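Side-chain contacts in endo-beta-1,4-mannanase (Alicyclobacillus acidocaldarius, PDB 4CD8), which hydrolyses internal beta-1,4-mannosidic linkages of mannan chains, acting as an endo-beta-mannanase of glycoside hydrolase family 113: residues 38-43 / 86-91; 78-83 / 139-144; 129-134 / 163-168; 211-216 / 267-272; 260-265 / 304-309. All blocks are in the same frame, centred on the assembly; numbering follows the deposited sequence.

Contact 1. Residues 38-43 / 86-91; sequences ALAEQP and LGLKVC
Leu39 is the first residue of 38-43 to meet the other segment: its CD2 comes within 3.7 Å of Leu88 CD1, the two leucine branches crossing at a slant. With CG swung anti to the backbone N (chi1 -178°), the forked end of Leu39 reaches toward the partner although its CB does not point there. It also packs on Val47 and Trp283, which sets it against two strands. Next in sequence, Ala40 points its methyl toward the other segment. CB lies 3.7 Å from Leu86 CB and 3.9 Å from Leu86 CD1, while Leu88 CD1 stands 3.9 Å from the same Ala40 CB, so that one methyl is touched by two leucines. Those leucines flank Gly87, whose positive phi (91°) forms the Schellman motif closing helix 73-85 before strand 89-98 of the TIM barrel. Helix 30-40 thus packs, at its own C-terminal end, on the turn from the next helix into its strand. Beyond Ala40 the chain leaves this apolar patch: the side-chain amide of Gln42 bonds through NE2 to Glu307, and the carbonyl O of Pro43 accepts from Arg14 NH1.

Contact 2. Residues 78-83 / 139-144; sequences SMAELA and KRTGCE
No flat group carries the meeting of Ala80 with Thr141 and Cys143: neither ring, amide nor carboxylate presents a face or an edge across it, and the touching parts are a methyl, a threonine CB and a thiol sulfur. Ala80 CB points at the other segment and sits 4.2 Å from Thr141 CB. The same methyl lies 4.3 Å from Cys143 SG, so it is approached by two residues placed on the two flanks of Gly142. These are loose van der Waals distances, and only 81 Å² is buried in all. Gly142 has positive phi (72°) and ends helix 120-140 in a Schellman motif; in this (beta/alpha)8 barrel the helix end therefore rests against the middle of helix 73-85, its neighbour on the outside of the barrel. Thr141 turns OG1 between its backbone N and carbonyl carbon (chi1 59°), from where the hydroxyl bonds back to the carbonyl O of Val137 in the last helical turn and leaves the carbon side to Ala80. The Cys143 side chain also packs on Val90, while Ala80 touches Leu49 of strand 46-55. Glu144, beyond the touching residues, uses OE1 to accept from His84 NE2 and Val90 N.

Contact 3. Residues 129-134 / 163-168; sequences DMMAHY and RETIAR
The helical segments holding Ala132 and Arg168 run nearly parallel, their axes 9.4 Å apart at closest approach and 21° apart in direction, with CA atoms closest at Ala132 and Arg168. Arg168 carries most of the contact. CG lies anti to the backbone N (chi1 -180°) and the chain runs extended to NE, so the guanidinium spans the gap and arrives beside Asp129. Two nitrogens, NH1 and NH2, grip the single oxygen OD1: NH1, 2.8 Å from Asp129 OD1, donates to the anti lone pair of that oxygen, while NH2, at 3.1 Å from Asp129 OD1, makes a more bent bond from out of the carboxylate plane. The carboxylate stands at the guanidinium edge with the two planes 83° apart, almost perpendicular. Such neighbouring, parallel helices are the outer layer of the TIM barrel, here 120-140 and 159-172. Over one guanidinium face lies the methyl of Ala132, with CB only 3.3 Å from Arg168 NE, a tight fit; Ser128 OG gives NH1 a second partner. A leucine in place of Arg168 would probably leave the Asp129 carboxylate without its positive mate and the Ala132 methyl without the flat group it supports. Deeper between the helices, Met131 CG lies 4.3 Å from Thr165 CG2, the Thr165 hydroxyl being turned back to bond to Met161 O.

Contact 4. Residues 211-216 / 267-272; sequences DRVPVL and AAMPDE
With CG1 of Val213 anti to the backbone N (chi1 170°) and CG2 set beside that N, the two methyls of this residue spread over different parts of 267-272. Met269 meets CG2 through a doubly bent chain: chi2 of -50° and chi3 of -68° fold its thioether round, so that SD lies 3.9 Å from Val213 CG2, the two side chains running askew to each other. CG2 is also 3.6 Å from the carbonyl O of Ala268 and 4.3 Å from Ala268 CB, hence it faces both the last turn of helix 255-268 and the residue that leaves it. CG1 works on the next residue: Pro270 CD stands 3.8 Å from Val213 CG1, the ring and the valine sliding past each other in opposite directions. One valine thus touches three consecutive residues, mainly by apolar packing, and its CB points toward them. The helix carrying it is kinked just here: the regular helical bonding breaks at Pro214, which has no N-H to give, and Val215 N makes only a weak bond, to Arg212 O. Around the contact, Trp209 of helix 209-223 also covers Ala268 and Met269, and the sulfur-bearing chain reaches inward to Phe229 of strand 227-232 and to Phe275 and Tyr278 of strand 275-283. Helix 209-223 is thereby packed against the loop that leads from the adjacent helix 255-268 into the last barrel strand.

Contact 5. Residues 260-265 / 304-309; sequences RFYEAM and KPAEDV
Ala306 opens the contact from the second segment: its CB points across and lies 3.8 Å from Tyr262 CD2 and 4.2 Å from Tyr262 CE2, so the methyl meets the CD2-CE2 side of the ring obliquely. Tyr262 is brought there by a first torsion that puts CG anti to the carbonyl carbon (chi1 -85°), and Phe261 CD2 lies over one face of the same ring, offset toward its rim. Glu307, next along the helix, turns away and pairs its carboxylate with Arg290. Val309 then does the larger share. Its CG1 is 4.0 Å from Tyr262 CB and 3.6 Å from Glu263 CD, while CG2 stands 3.6 Å from Glu263 OE2. The glutamate chain bends at chi2 (-78°), which lays its carboxylate against the valine methyls, the one side chain passing aslant the other. Replacing Val309 by a glycine would probably open a gap beside Tyr262 CB and leave the folded Glu263 chain free to turn. The axes of the short helical segments 260-265 and 305-309 come within 9.3 Å and differ by 17° in direction. This near-parallel packing of helix 255-268 on helix 305-317 is what the outer layer of a TIM barrel shows, and here it joins the helices before and after the last strand, 275-283; Tyr262, packed on Leu280 of that strand, has its side chain about 11 Å from the bound mannoimidazole-type inhibitor.

In the fold
All five contacts lie in the outer shell of the barrel, their centres 16 to 20 Å from the centre of the chain. Contacts 2 and 3 are the more buried and share helix 120-140; contacts 4 and 5 share helix 255-268 and, like contact 1, are only partly buried. Contacts 3 and 5 are near-parallel helix pairs, whereas contacts 1, 2 and 4 set a helix against the end of a neighbouring helix or the turn after it. Only contact 3 bridges its segments with a salt bridge; the others are mainly apolar. Polar links run between contacts instead, tying contact 1 to contact 2 on one side and to contact 5 on the other.

Contact 1. Residues 38-43 / 86-91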
# COMPACT_ATOMS: atom_id res chain seq x y z
N ALA A 38 0.86 19.45 1.71
CA ALA A 38 -0.43 19.34 2.37
C ALA A 38 -0.55 18.05 3.15
O ALA A 38 -1.04 18.02 4.31
CB ALA A 38 -1.56 19.45 1.35
N LEU A 39 -0.07 16.97 2.56
CA LEU A 39 -0.11 15.67 3.26
C LEU A 39 0.63 15.78 4.60
O LEU A 39 0.14 15.28 5.61
CB LEU A 39 0.46 14.56 2.39
CG LEU A 39 0.47 13.12 2.91
CD1 LEU A 39 0.51 12.17 1.73
CD2 LEU A 39 1.65 12.87 3.88
N ALA A 40 1.80 16.43 4.59
CA ALA A 40 2.63 16.49 5.81
C ALA A 40 2.03 17.41 6.90
O ALA A 40 2.45 17.35 8.07
CB ALA A 40 4.05 16.91 5.49
N GLU A 41 1.01 18.22 6.55
CA GLU A 41 0.32 19.00 7.57
C GLU A 41 -0.77 18.23 8.34
O GLU A 41 -1.29 18.72 9.35
CB GLU A 41 -0.27 20.26 6.95
CG GLU A 41 0.79 21.21 6.40
CD GLU A 41 0.20 22.50 5.86
OE1 GLU A 41 -0.59 23.11 6.56
OE2 GLU A 41 0.52 22.88 4.74
N GLN A 42 -1.10 17.03 7.86
CA GLN A 42 -2.03 16.13 8.53
C GLN A 42 -1.27 15.46 9.65
O GLN A 42 -0.04 15.47 9.64
CB GLN A 42 -2.49 15.08 7.54
CG GLN A 42 -3.24 15.67 6.35
CD GLN A 42 -4.69 15.95 6.66
OE1 GLN A 42 -5.40 15.09 7.20
NE2 GLN A 42 -5.16 17.13 6.29
N PRO A 43 -1.99 14.84 10.58
CA PRO A 43 -1.34 14.16 11.75
C PRO A 43 -0.80 12.77 11.38
O PRO A 43 -1.15 11.73 11.97
CB PRO A 43 -2.47 14.11 12.78
CG PRO A 43 -3.72 14.01 11.95
CD PRO A 43 -3.47 14.80 10.68
N LEU A 86 10.15 17.03 5.53
CA LEU A 86 8.92 17.41 6.20
C LEU A 86 8.66 16.57 7.47
O LEU A 86 7.62 16.70 8.10
CB LEU A 86 7.74 17.31 5.25
CG LEU A 86 7.83 18.24 4.06
CD1 LEU A 86 6.88 17.74 2.99
CD2 LEU A 86 7.52 19.66 4.49
N GLY A 87 9.59 15.68 7.82
CA GLY A 87 9.48 14.96 9.09
C GLY A 87 8.74 13.64 9.00
O GLY A 87 8.46 13.00 9.99
N LEU A 88 8.39 13.23 7.78
CA LEU A 88 7.75 11.93 7.57
C LEU A 88 8.76 10.77 7.47
O LEU A 88 9.86 10.96 6.99
CB LEU A 88 6.90 11.97 6.28
CG LEU A 88 5.73 12.96 6.34
CD1 LEU A 88 5.20 13.21 4.92
CD2 LEU A 88 4.64 12.44 7.28
N LYS A 89 8.36 9.58 7.96
CA LYS A 89 8.99 8.32 7.59
C LYS A 89 8.37 7.87 6.27
O LYS A 89 7.21 8.18 5.99
CB LYS A 89 8.83 7.29 8.69
CG LYS A 89 9.59 7.64 9.95
CD LYS A 89 9.40 6.54 10.98
CE LYS A 89 10.31 6.73 12.20
NZ LYS A 89 9.85 7.88 13.00
N VAL A 90 9.13 7.13 5.46
CA VAL A 90 8.75 6.83 4.08
C VAL A 90 8.82 5.33 3.84
O VAL A 90 9.88 4.70 4.05
CB VAL A 90 9.64 7.53 3.05
CG1 VAL A 90 9.22 7.16 1.63
CG2 VAL A 90 9.60 9.05 3.19
N CYS A 91 7.72 4.76 3.35
CA CYS A 91 7.71 3.40 2.82
C CYS A 91 7.70 3.45 1.31
O CYS A 91 6.90 4.19 0.73
CB CYS A 91 6.51 2.62 3.30
SG CYS A 91 6.39 0.95 2.64

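Contact 2. Residues 78-83 / 139-144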
# COMPACT_ATOMS: atom_id res chain seq x y z
N SER A 78 13.36 12.46 -5.24
CA SER A 78 12.85 13.78 -4.93
C SER A 78 11.71 13.73 -3.92
O SER A 78 11.64 14.56 -3.01
CB SER A 78 12.40 14.52 -6.20
OG SER A 78 13.52 14.80 -7.00
N MET A 79 10.78 12.81 -4.13
CA MET A 79 9.63 12.74 -3.22
C MET A 79 10.07 12.23 -1.86
O MET A 79 9.58 12.70 -0.84
CB MET A 79 8.52 11.89 -3.78
CG MET A 79 7.63 12.63 -4.75
SD MET A 79 6.73 14.01 -4.02
CE MET A 79 7.69 15.33 -4.73
N ALA A 80 10.96 11.26 -1.85
CA ALA A 80 11.44 10.78 -0.55
C ALA A 80 12.16 11.88 0.23
O ALA A 80 12.02 11.99 1.47
CB ALA A 80 12.34 9.58 -0.72
N GLU A 81 12.97 12.66 -0.48
CA GLU A 81 13.77 13.71 0.19
C GLU A 81 12.86 14.80 0.76
O GLU A 81 13.05 15.28 1.89
CB GLU A 81 14.78 14.24 -0.82
CG GLU A 81 15.60 15.44 -0.45
CD GLU A 81 16.31 15.97 -1.68
OE1 GLU A 81 17.03 15.17 -2.30
OE2 GLU A 81 16.09 17.15 -2.06
N LEU A 82 11.82 15.14 0.00
CA LEU A 82 10.84 16.11 0.44
C LEU A 82 10.06 15.58 1.67
O LEU A 82 9.91 16.26 2.68
CB LEU A 82 9.88 16.40 -0.72
CG LEU A 82 8.73 17.36 -0.40
CD1 LEU A 82 9.24 18.71 0.13
CD2 LEU A 82 7.83 17.57 -1.63
N ALA A 83 9.59 14.34 1.58
CA ALA A 83 8.86 13.74 2.69
C ALA A 83 9.74 13.73 3.93
O ALA A 83 9.30 14.09 5.02
CB ALA A 83 8.42 12.32 2.38
N LYS A 139 17.17 2.01 -0.09
CA LYS A 139 18.31 2.11 0.83
C LYS A 139 19.04 3.44 0.61
O LYS A 139 19.34 4.18 1.57
CB LYS A 139 19.26 0.95 0.62
CG LYS A 139 20.54 1.14 1.42
CD LYS A 139 21.26 -0.16 1.65
CE LYS A 139 22.59 0.11 2.35
NZ LYS A 139 23.16 -1.16 2.85
N ARG A 140 19.31 3.76 -0.64
CA ARG A 140 20.03 4.99 -0.95
C ARG A 140 19.27 6.28 -0.59
O ARG A 140 19.90 7.30 -0.30
CB ARG A 140 20.38 5.01 -2.43
CG ARG A 140 21.38 3.94 -2.86
CD ARG A 140 21.89 4.15 -4.28
NE ARG A 140 22.71 5.33 -4.39
CZ ARG A 140 23.26 5.74 -5.52
NH1 ARG A 140 23.09 5.05 -6.65
NH2 ARG A 140 24.00 6.84 -5.52
N THR A 141 17.94 6.22 -0.61
CA THR A 141 17.08 7.37 -0.31
C THR A 141 16.63 7.38 1.17
O THR A 141 15.91 8.26 1.60
CB THR A 141 15.86 7.43 -1.23
OG1 THR A 141 15.09 6.24 -1.10
CG2 THR A 141 16.34 7.63 -2.71
N GLY A 142 17.11 6.40 1.94
CA GLY A 142 16.84 6.37 3.36
C GLY A 142 15.41 6.02 3.74
O GLY A 142 14.92 6.39 4.83
N CYS A 143 14.72 5.32 2.86
CA CYS A 143 13.36 4.94 3.17
C CYS A 143 13.36 3.93 4.32
O CYS A 143 14.04 2.92 4.26
CB CYS A 143 12.64 4.37 1.95
SG CYS A 143 12.30 5.52 0.62
N GLU A 144 12.52 4.21 5.31
CA GLU A 144 12.43 3.44 6.55
C GLU A 144 11.70 2.10 6.39
O GLU A 144 11.80 1.21 7.20
CB GLU A 144 11.75 4.29 7.59
CG GLU A 144 12.59 5.48 8.05
CD GLU A 144 12.47 6.75 7.24
OE1 GLU A 144 11.89 6.74 6.11
OE2 GLU A 144 13.01 7.77 7.73

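Contact 3. Residues 129-134 / 163-168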
# COMPACT_ATOMS: atom_id res chain seq x y z
N ASP A 129 13.87 -8.79 -10.13
CA ASP A 129 14.71 -7.77 -10.71
C ASP A 129 14.15 -6.37 -10.34
O ASP A 129 14.86 -5.45 -9.96
CB ASP A 129 14.75 -8.03 -12.23
CG ASP A 129 15.87 -8.94 -12.66
OD1 ASP A 129 16.62 -9.47 -11.82
OD2 ASP A 129 15.99 -9.16 -13.88
N MET A 130 12.85 -6.20 -10.51
CA MET A 130 12.23 -4.97 -10.17
C MET A 130 12.33 -4.63 -8.67
O MET A 130 12.68 -3.50 -8.33
CB MET A 130 10.76 -5.05 -10.57
CG MET A 130 10.00 -3.77 -10.37
SD MET A 130 8.30 -3.75 -10.84
CE MET A 130 7.45 -4.50 -9.49
N MET A 131 12.00 -5.59 -7.80
CA MET A 131 12.05 -5.34 -6.36
C MET A 131 13.47 -5.05 -5.88
O MET A 131 13.68 -4.18 -5.04
CB MET A 131 11.50 -6.52 -5.56
CG MET A 131 10.03 -6.79 -5.72
SD MET A 131 9.03 -5.40 -5.20
CE MET A 131 8.74 -4.86 -6.74
N ALA A 132 14.44 -5.80 -6.41
CA ALA A 132 15.85 -5.56 -6.05
C ALA A 132 16.28 -4.15 -6.42
O ALA A 132 16.96 -3.45 -5.67
CB ALA A 132 16.70 -6.58 -6.76
N HIS A 133 15.85 -3.71 -7.62
CA HIS A 133 16.18 -2.37 -8.09
C HIS A 133 15.62 -1.32 -7.14
O HIS A 133 16.32 -0.38 -6.77
CB HIS A 133 15.64 -2.11 -9.50
CG HIS A 133 15.80 -0.69 -9.94
ND1 HIS A 133 16.98 -0.22 -10.48
CD2 HIS A 133 14.97 0.37 -9.87
CE1 HIS A 133 16.85 1.08 -10.73
NE2 HIS A 133 15.64 1.46 -10.37
N TYR A 134 14.34 -1.46 -6.78
CA TYR A 134 13.72 -0.46 -5.93
C TYR A 134 14.10 -0.58 -4.46
O TYR A 134 14.12 0.44 -3.81
CB TYR A 134 12.21 -0.35 -6.16
CG TYR A 134 11.91 0.23 -7.54
CD1 TYR A 134 12.25 1.52 -7.86
CD2 TYR A 134 11.33 -0.57 -8.52
CE1 TYR A 134 11.99 2.06 -9.13
CE2 TYR A 134 11.05 -0.04 -9.76
CZ TYR A 134 11.42 1.26 -10.07
OH TYR A 134 11.15 1.76 -11.31
N ARG A 163 10.44 -16.39 -1.13
CA ARG A 163 11.60 -16.34 -0.18
C ARG A 163 12.89 -15.95 -0.91
O ARG A 163 13.67 -15.15 -0.37
CB ARG A 163 11.72 -17.66 0.52
CG ARG A 163 10.59 -17.91 1.50
CD ARG A 163 10.78 -19.24 2.22
NE ARG A 163 9.67 -19.56 3.11
CZ ARG A 163 9.50 -19.06 4.32
NH1 ARG A 163 10.39 -18.20 4.81
NH2 ARG A 163 8.43 -19.43 5.04
N GLU A 164 13.09 -16.44 -2.14
CA GLU A 164 14.20 -15.95 -2.99
C GLU A 164 14.12 -14.44 -3.21
O GLU A 164 15.11 -13.72 -3.11
CB GLU A 164 14.27 -16.65 -4.35
CG GLU A 164 14.52 -18.14 -4.23
CD GLU A 164 14.47 -18.87 -5.55
OE1 GLU A 164 13.85 -18.39 -6.54
OE2 GLU A 164 15.08 -19.92 -5.61
N THR A 165 12.92 -13.96 -3.55
CA THR A 165 12.77 -12.53 -3.84
C THR A 165 13.10 -11.68 -2.59
O THR A 165 13.78 -10.67 -2.66
CB THR A 165 11.33 -12.30 -4.28
OG1 THR A 165 11.12 -13.05 -5.49
CG2 THR A 165 11.01 -10.80 -4.44
N ILE A 166 12.58 -12.12 -1.46
CA ILE A 166 12.78 -11.42 -0.19
C ILE A 166 14.25 -11.45 0.22
O ILE A 166 14.78 -10.42 0.62
CB ILE A 166 11.85 -11.96 0.91
CG1 ILE A 166 10.37 -11.64 0.56
CG2 ILE A 166 12.24 -11.35 2.27
CD1 ILE A 166 9.36 -12.45 1.35
N ALA A 167 14.89 -12.60 0.04
CA ALA A 167 16.29 -12.70 0.39
C ALA A 167 17.11 -11.72 -0.44
O ALA A 167 18.01 -11.08 0.03
CB ALA A 167 16.77 -14.12 0.18
N ARG A 168 16.76 -11.59 -1.71
CA ARG A 168 17.51 -10.66 -2.56
C ARG A 168 17.26 -9.22 -2.12
O ARG A 168 18.19 -8.41 -2.07
CB ARG A 168 17.14 -10.86 -4.02
CG ARG A 168 17.87 -9.93 -4.96
CD ARG A 168 17.50 -10.35 -6.37
NE ARG A 168 18.12 -9.51 -7.35
CZ ARG A 168 17.81 -9.49 -8.67
NH1 ARG A 168 16.87 -10.26 -9.13
NH2 ARG A 168 18.47 -8.64 -9.51

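Contact 4. Residues 211-216 / 267-272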
# COMPACT_ATOMS: atom_id res chain seq x y z
N ASP A 211 -16.22 -8.61 13.46
CA ASP A 211 -16.04 -10.07 13.37
C ASP A 211 -14.67 -10.47 12.84
O ASP A 211 -14.22 -11.58 13.08
CB ASP A 211 -17.11 -10.72 12.48
CG ASP A 211 -18.50 -10.80 13.16
OD1 ASP A 211 -18.58 -10.61 14.39
OD2 ASP A 211 -19.50 -11.05 12.44
N ARG A 212 -14.01 -9.58 12.11
CA ARG A 212 -12.70 -9.87 11.54
C ARG A 212 -11.53 -9.69 12.48
O ARG A 212 -10.48 -10.35 12.32
CB ARG A 212 -12.47 -8.99 10.31
CG ARG A 212 -11.20 -9.30 9.52
CD ARG A 212 -11.21 -10.71 8.95
NE ARG A 212 -10.00 -11.02 8.17
CZ ARG A 212 -9.58 -12.26 7.85
NH1 ARG A 212 -10.21 -13.35 8.27
NH2 ARG A 212 -8.49 -12.40 7.12
N VAL A 213 -11.68 -8.79 13.45
CA VAL A 213 -10.62 -8.46 14.37
C VAL A 213 -10.00 -9.68 15.06
O VAL A 213 -8.77 -9.77 15.11
CB VAL A 213 -11.09 -7.39 15.39
CG1 VAL A 213 -10.07 -7.22 16.49
CG2 VAL A 213 -11.28 -6.04 14.70
N PRO A 214 -10.82 -10.64 15.52
CA PRO A 214 -10.18 -11.76 16.22
C PRO A 214 -9.21 -12.55 15.39
O PRO A 214 -8.17 -13.01 15.90
CB PRO A 214 -11.37 -12.63 16.65
CG PRO A 214 -12.52 -11.69 16.75
CD PRO A 214 -12.28 -10.65 15.69
N VAL A 215 -9.50 -12.69 14.10
CA VAL A 215 -8.60 -13.44 13.24
C VAL A 215 -7.31 -12.64 13.01
O VAL A 215 -6.24 -13.21 12.98
CB VAL A 215 -9.26 -13.78 11.90
CG1 VAL A 215 -8.24 -14.43 10.97
CG2 VAL A 215 -10.44 -14.70 12.13
N LEU A 216 -7.42 -11.33 12.88
CA LEU A 216 -6.25 -10.49 12.71
C LEU A 216 -5.34 -10.61 13.94
O LEU A 216 -4.11 -10.77 13.79
CB LEU A 216 -6.65 -9.03 12.49
CG LEU A 216 -7.49 -8.74 11.24
CD1 LEU A 216 -7.87 -7.27 11.20
CD2 LEU A 216 -6.78 -9.14 9.96
N ALA A 267 -13.66 2.24 15.52
CA ALA A 267 -14.40 1.66 16.65
C ALA A 267 -14.04 0.20 16.86
O ALA A 267 -13.97 -0.28 18.01
CB ALA A 267 -15.91 1.79 16.45
N ALA A 268 -13.81 -0.50 15.75
CA ALA A 268 -13.52 -1.94 15.79
C ALA A 268 -12.11 -2.32 16.30
O ALA A 268 -11.95 -3.32 17.01
CB ALA A 268 -13.78 -2.56 14.43
N MET A 269 -11.09 -1.52 15.96
CA MET A 269 -9.71 -1.92 16.20
C MET A 269 -9.34 -1.65 17.64
O MET A 269 -9.52 -0.56 18.12
CB MET A 269 -8.73 -1.17 15.26
CG MET A 269 -8.85 -1.54 13.79
SD MET A 269 -8.81 -3.31 13.46
CE MET A 269 -7.11 -3.73 13.90
N PRO A 270 -8.82 -2.67 18.34
CA PRO A 270 -8.51 -2.46 19.76
C PRO A 270 -7.17 -1.77 19.97
O PRO A 270 -6.37 -1.66 19.04
CB PRO A 270 -8.48 -3.88 20.30
CG PRO A 270 -7.98 -4.70 19.17
CD PRO A 270 -8.54 -4.05 17.93
N ASP A 271 -6.93 -1.30 21.20
CA ASP A 271 -5.65 -0.71 21.52
C ASP A 271 -4.80 -1.82 22.14
O ASP A 271 -4.69 -1.93 23.35
CB ASP A 271 -5.84 0.48 22.47
CG ASP A 271 -4.53 1.14 22.85
OD1 ASP A 271 -3.51 0.88 22.18
OD2 ASP A 271 -4.53 1.89 23.80
N GLU A 272 -4.25 -2.64 21.24
CA GLU A 272 -3.45 -3.79 21.67
C GLU A 272 -2.12 -3.78 20.93
O GLU A 272 -2.04 -3.35 19.79
CB GLU A 272 -4.21 -5.08 21.42
CG GLU A 272 -5.42 -5.17 22.33
CD GLU A 272 -6.33 -6.33 22.03
OE1 GLU A 272 -6.02 -7.17 21.17
OE2 GLU A 272 -7.38 -6.40 22.68

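Contact 5. Residues 260-265 / 304-309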
# COMPACT_ATOMS: atom_id res chain seq x y z
N ARG A 260 -18.42 7.21 7.76
CA ARG A 260 -19.00 6.03 8.44
C ARG A 260 -18.01 4.86 8.37
O ARG A 260 -17.83 4.14 9.35
CB ARG A 260 -20.37 5.61 7.85
CG ARG A 260 -21.53 6.53 8.21
CD ARG A 260 -22.87 6.03 7.63
NE ARG A 260 -23.06 6.27 6.18
CZ ARG A 260 -23.60 7.38 5.63
NH1 ARG A 260 -23.97 8.42 6.38
NH2 ARG A 260 -23.72 7.46 4.31
N PHE A 261 -17.36 4.68 7.22
CA PHE A 261 -16.33 3.63 7.12
C PHE A 261 -15.23 3.86 8.15
O PHE A 261 -14.86 2.92 8.86
CB PHE A 261 -15.73 3.58 5.74
CG PHE A 261 -14.57 2.64 5.64
CD1 PHE A 261 -14.78 1.30 5.39
CD2 PHE A 261 -13.27 3.10 5.84
CE1 PHE A 261 -13.70 0.42 5.32
CE2 PHE A 261 -12.19 2.23 5.79
CZ PHE A 261 -12.40 0.88 5.52
N TYR A 262 -14.68 5.08 8.20
CA TYR A 262 -13.56 5.36 9.15
C TYR A 262 -14.02 5.20 10.60
O TYR A 262 -13.32 4.59 11.42
CB TYR A 262 -12.96 6.76 8.89
CG TYR A 262 -11.91 6.75 7.78
CD1 TYR A 262 -10.57 6.43 8.05
CD2 TYR A 262 -12.26 7.00 6.47
CE1 TYR A 262 -9.63 6.41 7.04
CE2 TYR A 262 -11.34 6.97 5.44
CZ TYR A 262 -10.03 6.66 5.72
OH TYR A 262 -9.11 6.63 4.72
N GLU A 263 -15.21 5.70 10.92
CA GLU A 263 -15.76 5.49 12.28
C GLU A 263 -15.84 4.00 12.64
O GLU A 263 -15.38 3.59 13.75
CB GLU A 263 -17.12 6.19 12.44
CG GLU A 263 -17.02 7.70 12.39
CD GLU A 263 -16.51 8.36 13.68
OE1 GLU A 263 -15.94 7.68 14.55
OE2 GLU A 263 -16.67 9.59 13.81
N ALA A 264 -16.33 3.18 11.71
CA ALA A 264 -16.48 1.75 11.99
C ALA A 264 -15.15 1.05 12.19
O ALA A 264 -15.01 0.20 13.08
CB ALA A 264 -17.26 1.06 10.87
N MET A 265 -14.18 1.41 11.36
CA MET A 265 -12.85 0.86 11.47
C MET A 265 -12.21 1.23 12.80
O MET A 265 -11.74 0.34 13.53
CB MET A 265 -11.99 1.33 10.30
CG MET A 265 -10.54 0.93 10.48
SD MET A 265 -9.57 1.48 9.10
CE MET A 265 -9.36 3.21 9.48
N LYS A 304 -12.90 16.57 3.71
CA LYS A 304 -14.10 15.79 4.00
C LYS A 304 -14.22 15.49 5.48
O LYS A 304 -13.24 15.64 6.22
CB LYS A 304 -14.07 14.48 3.20
CG LYS A 304 -13.93 14.71 1.69
CD LYS A 304 -13.81 13.43 0.89
CE LYS A 304 -13.52 13.77 -0.56
NZ LYS A 304 -13.16 12.57 -1.39
N PRO A 305 -15.42 15.07 5.93
CA PRO A 305 -15.55 14.77 7.36
C PRO A 305 -14.60 13.66 7.83
O PRO A 305 -14.14 13.71 8.97
CB PRO A 305 -17.05 14.39 7.53
CG PRO A 305 -17.68 14.51 6.18
CD PRO A 305 -16.71 15.16 5.24
N ALA A 306 -14.25 12.72 6.96
CA ALA A 306 -13.26 11.69 7.38
C ALA A 306 -11.93 12.28 7.79
O ALA A 306 -11.20 11.68 8.64
CB ALA A 306 -13.04 10.67 6.28
N GLU A 307 -11.56 13.43 7.22
CA GLU A 307 -10.30 14.08 7.64
C GLU A 307 -10.33 14.35 9.14
O GLU A 307 -9.31 14.09 9.85
CB GLU A 307 -10.04 15.38 6.85
CG GLU A 307 -8.83 16.16 7.33
CD GLU A 307 -8.61 17.48 6.60
OE1 GLU A 307 -9.37 17.78 5.68
OE2 GLU A 307 -7.68 18.24 6.97
N ASP A 308 -11.45 14.86 9.64
CA ASP A 308 -11.63 15.12 11.07
C ASP A 308 -11.74 13.84 11.88
O ASP A 308 -11.25 13.79 13.03
CB ASP A 308 -12.88 15.98 11.32
CG ASP A 308 -12.83 17.29 10.58
OD1 ASP A 308 -11.75 17.92 10.52
OD2 ASP A 308 -13.88 17.68 10.04
N VAL A 309 -12.42 12.82 11.34
CA VAL A 309 -12.49 11.51 12.05
C VAL A 309 -11.08 10.98 12.26
O VAL A 309 -10.70 10.57 13.38
CB VAL A 309 -13.35 10.47 11.30
CG1 VAL A 309 -13.36 9.14 12.05
CG2 VAL A 309 -14.78 10.97 11.14